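Local coordinates for chromosome partition protein Smc (Pyrococcus furiosus, PDB 1XEW) that probably condenses and partitions chromosomes, its terminal domains joining into an ABC-type ATPase head of which this chain is the N-terminal part, at residues 5-10 and 82-87. Residues are numbered along the deposited sequence; the frame is centred on the assembly and turned at random.
Sequences EKLELK and VAIYFN
Glu-8 and Ala-83 form a hydrogen-bonded pair of two antiparallel strands, 5-10 and 82-87, with Glu-8 N reaching Ala-83 O at 2.8 Å and nearly straight (172°), and Ala-83 N returning the bond to Glu-8 O. At Glu-5, toward the C-terminal end of strand 82-87, the regular ladder gives way to a classic beta bulge: Glu-5 and Lys-6 both face Tyr-85, whose O takes a bond from Glu-5 N (2.7 Å) and a weak one from Lys-6 N. With CG between the backbone N and the carbonyl carbon (chi1 53°) and the rest of the chain extended, Lys-6 covers one face of the Tyr-85 ring, its CE 3.6 Å from the ring centroid in a CH-pi contact. Lysine suits the place, having methylenes to lie on the ring and a charge at their end: Lys-6 NZ stands over the same face as a cation-pi partner and makes a salt bridge with Glu-8 OE2 at 2.9 Å. Glutamate has an oxygen for each partner, and Glu-8 OE1 receives Tyr-85 OH at 2.6 Å from well above the carboxylate plane; Arg-103 bonds weakly to the same hydroxyl. Tyrosine thus supplies both a face and a donor, and a leucine in its place would probably cost Lys-6 its aromatic platform and leave Glu-8 OE1 without its hydroxyl donor. These are neighbouring strands of the antiparallel sheet in the SMC head, which has the ABC ATPase fold. The opposite face is apolar, as suits the side covered by helix 40-49, which follows the ATP-binding P-loop: Leu-7 CD1 touches both Val-82 CG1 (3.7 Å) and Ile-84 CB, while Val-82 and Leu-9 also touch Ala-45 of that helix. One water bridges Glu-5 OE2 and Asn-87 ND2, whose stronger partner is Glu-89, by a hydrogen bond to its OE1.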
ATOM      1  N   GLU A   5       3.692 -11.215  -9.891  1.00 25.18           N
ATOM      2  CA  GLU A   5       3.953 -12.637  -9.612  1.00 26.84           C
ATOM      3  C   GLU A   5       4.973 -12.777  -8.504  1.00 26.45           C
ATOM      4  O   GLU A   5       4.792 -13.565  -7.550  1.00 28.75           O
ATOM      5  CB  GLU A   5       4.459 -13.364 -10.878  1.00 29.86           C
ATOM      6  CG  GLU A   5       3.521 -13.211 -12.086  1.00 32.51           C
ATOM      7  CD  GLU A   5       4.215 -13.531 -13.440  1.00 41.30           C
ATOM      8  OE1 GLU A   5       5.465 -13.373 -13.561  1.00 39.13           O
ATOM      9  OE2 GLU A   5       3.482 -13.900 -14.407  1.00 44.62           O
ATOM     10  N   LYS A   6       6.049 -12.013  -8.564  1.00 23.52           N
ATOM     11  CA  LYS A   6       7.079 -12.120  -7.507  1.00 23.12           C
ATOM     12  C   LYS A   6       8.008 -11.002  -7.596  1.00 23.77           C
ATOM     13  O   LYS A   6       8.039 -10.301  -8.609  1.00 21.94           O
ATOM     14  CB  LYS A   6       7.946 -13.390  -7.676  1.00 23.43           C
ATOM     15  CG  LYS A   6       8.595 -13.545  -9.124  1.00 23.83           C
ATOM     16  CD  LYS A   6       9.556 -14.794  -9.178  1.00 32.60           C
ATOM     17  CE  LYS A   6      10.099 -15.003 -10.650  1.00 37.50           C
ATOM     18  NZ  LYS A   6      11.038 -16.140 -10.694  1.00 39.48           N
ATOM     19  N   LEU A   7       8.808 -10.866  -6.533  1.00 23.79           N
ATOM     20  CA  LEU A   7       9.824  -9.888  -6.409  1.00 25.51           C
ATOM     21  C   LEU A   7      11.121 -10.624  -6.076  1.00 27.54           C
ATOM     22  O   LEU A   7      11.092 -11.565  -5.181  1.00 26.36           O
ATOM     23  CB  LEU A   7       9.498  -8.998  -5.235  1.00 29.46           C
ATOM     24  CG  LEU A   7      10.268  -7.686  -4.978  1.00 29.40           C
ATOM     25  CD1 LEU A   7       9.988  -6.747  -6.199  1.00 29.61           C
ATOM     26  CD2 LEU A   7       9.793  -6.994  -3.597  1.00 30.91           C
ATOM     27  N   GLU A   8      12.241 -10.279  -6.765  1.00 24.86           N
ATOM     28  CA  GLU A   8      13.534 -10.924  -6.486  1.00 27.34           C
ATOM     29  C   GLU A   8      14.502  -9.889  -5.981  1.00 29.67           C
ATOM     30  O   GLU A   8      14.684  -8.827  -6.584  1.00 29.24           O
ATOM     31  CB  GLU A   8      14.153 -11.582  -7.727  1.00 30.08           C
ATOM     32  CG  GLU A   8      13.160 -12.543  -8.395  1.00 31.54           C
ATOM     33  CD  GLU A   8      13.749 -13.404  -9.501  1.00 43.15           C
ATOM     34  OE1 GLU A   8      14.645 -12.944 -10.232  1.00 49.10           O
ATOM     35  OE2 GLU A   8      13.268 -14.539  -9.641  1.00 44.61           O
ATOM     36  N   LEU A   9      15.126 -10.181  -4.853  1.00 24.27           N
ATOM     37  CA  LEU A   9      16.020  -9.221  -4.281  1.00 25.88           C
ATOM     38  C   LEU A   9      17.416  -9.822  -4.131  1.00 28.74           C
ATOM     39  O   LEU A   9      17.539 -10.964  -3.690  1.00 29.08           O
ATOM     40  CB  LEU A   9      15.476  -8.816  -2.927  1.00 25.79           C
ATOM     41  CG  LEU A   9      14.249  -7.898  -2.962  1.00 30.38           C
ATOM     42  CD1 LEU A   9      13.033  -8.677  -2.970  1.00 41.10           C
ATOM     43  CD2 LEU A   9      14.272  -7.034  -1.727  1.00 34.60           C
ATOM     44  N   LYS A  10      18.460  -9.045  -4.424  1.00 28.57           N
ATOM     45  CA  LYS A  10      19.824  -9.592  -4.342  1.00 28.68           C
ATOM     46  C   LYS A  10      20.768  -8.406  -4.044  1.00 29.71           C
ATOM     47  O   LYS A  10      20.927  -7.466  -4.880  1.00 30.10           O
ATOM     48  CB  LYS A  10      20.202 -10.325  -5.694  1.00 27.68           C
ATOM     49  CG  LYS A  10      21.666 -10.922  -5.731  1.00 30.42           C
ATOM     50  CD  LYS A  10      21.908 -11.683  -7.042  1.00 34.18           C
ATOM     51  CE  LYS A  10      22.031 -10.659  -8.235  1.00 45.44           C
ATOM     52  NZ  LYS A  10      22.891 -11.176  -9.409  1.00 52.03           N
ATOM     53  N   VAL A  82      16.978  -5.334  -7.704  1.00 24.54           N
ATOM     54  CA  VAL A  82      15.598  -5.725  -7.385  1.00 22.75           C
ATOM     55  C   VAL A  82      14.950  -5.982  -8.716  1.00 20.82           C
ATOM     56  O   VAL A  82      15.121  -5.163  -9.679  1.00 18.44           O
ATOM     57  CB  VAL A  82      14.736  -4.622  -6.645  1.00 22.53           C
ATOM     58  CG1 VAL A  82      13.237  -5.088  -6.548  1.00 20.98           C
ATOM     59  CG2 VAL A  82      15.261  -4.370  -5.233  1.00 23.17           C
ATOM     60  N   ALA A  83      14.253  -7.077  -8.831  1.00 19.08           N
ATOM     61  CA  ALA A  83      13.559  -7.288 -10.088  1.00 19.87           C
ATOM     62  C   ALA A  83      12.117  -7.579  -9.718  1.00 24.30           C
ATOM     63  O   ALA A  83      11.850  -8.366  -8.769  1.00 24.16           O
ATOM     64  CB  ALA A  83      14.113  -8.563 -10.922  1.00 20.89           C
ATOM     65  N   ILE A  84      11.177  -6.992 -10.464  1.00 24.77           N
ATOM     66  CA  ILE A  84       9.791  -7.323 -10.148  1.00 22.93           C
ATOM     67  C   ILE A  84       9.171  -7.986 -11.414  1.00 20.95           C
ATOM     68  O   ILE A  84       9.413  -7.506 -12.513  1.00 21.68           O
ATOM     69  CB  ILE A  84       9.041  -6.058  -9.723  1.00 23.49           C
ATOM     70  CG1 ILE A  84       7.609  -6.423  -9.214  1.00 21.23           C
ATOM     71  CG2 ILE A  84       9.069  -5.018 -10.922  1.00 19.56           C
ATOM     72  CD1 ILE A  84       6.847  -5.069  -8.676  1.00 25.34           C
ATOM     73  N   TYR A  85       8.366  -9.042 -11.228  1.00 18.92           N
ATOM     74  CA  TYR A  85       7.826  -9.821 -12.336  1.00 22.84           C
ATOM     75  C   TYR A  85       6.314  -9.630 -12.334  1.00 24.64           C
ATOM     76  O   TYR A  85       5.643  -9.946 -11.339  1.00 25.47           O
ATOM     77  CB  TYR A  85       8.126 -11.325 -12.099  1.00 24.94           C
ATOM     78  CG  TYR A  85       9.625 -11.691 -12.185  1.00 21.18           C
ATOM     79  CD1 TYR A  85      10.086 -12.498 -13.203  1.00 25.48           C
ATOM     80  CD2 TYR A  85      10.566 -11.158 -11.304  1.00 26.34           C
ATOM     81  CE1 TYR A  85      11.465 -12.782 -13.331  1.00 32.34           C
ATOM     82  CE2 TYR A  85      11.973 -11.463 -11.463  1.00 24.36           C
ATOM     83  CZ  TYR A  85      12.369 -12.280 -12.469  1.00 28.27           C
ATOM     84  OH  TYR A  85      13.699 -12.681 -12.605  1.00 30.84           O
ATOM     85  N   PHE A  86       5.789  -9.156 -13.446  1.00 24.84           N
ATOM     86  CA  PHE A  86       4.350  -8.927 -13.542  1.00 24.96           C
ATOM     87  C   PHE A  86       3.756  -9.893 -14.555  1.00 27.85           C
ATOM     88  O   PHE A  86       4.337 -10.087 -15.658  1.00 28.01           O
ATOM     89  CB  PHE A  86       4.109  -7.528 -14.116  1.00 24.29           C
ATOM     90  CG  PHE A  86       4.351  -6.390 -13.152  1.00 26.62           C
ATOM     91  CD1 PHE A  86       3.352  -6.013 -12.219  1.00 25.88           C
ATOM     92  CD2 PHE A  86       5.538  -5.635 -13.235  1.00 26.24           C
ATOM     93  CE1 PHE A  86       3.534  -4.892 -11.387  1.00 23.84           C
ATOM     94  CE2 PHE A  86       5.745  -4.511 -12.413  1.00 23.18           C
ATOM     95  CZ  PHE A  86       4.775  -4.126 -11.505  1.00 22.54           C
ATOM     96  N   ASN A  87       2.581 -10.417 -14.239  1.00 27.40           N
ATOM     97  CA  ASN A  87       1.813 -11.241 -15.195  1.00 29.88           C
ATOM     98  C   ASN A  87       1.075 -10.171 -16.021  1.00 32.57           C
ATOM     99  O   ASN A  87       0.388  -9.286 -15.446  1.00 28.91           O
ATOM    100  CB  ASN A  87       0.800 -12.113 -14.448  1.00 29.10           C
ATOM    101  CG  ASN A  87      -0.176 -12.808 -15.394  1.00 37.14           C
ATOM    102  OD1 ASN A  87      -0.942 -12.151 -16.121  1.00 31.51           O
ATOM    103  ND2 ASN A  87      -0.146 -14.144 -15.386  1.00 38.40           N
TER
HETATM  104  O   HOH W   1       1.383 -15.969 -13.401  1.00 66.11           O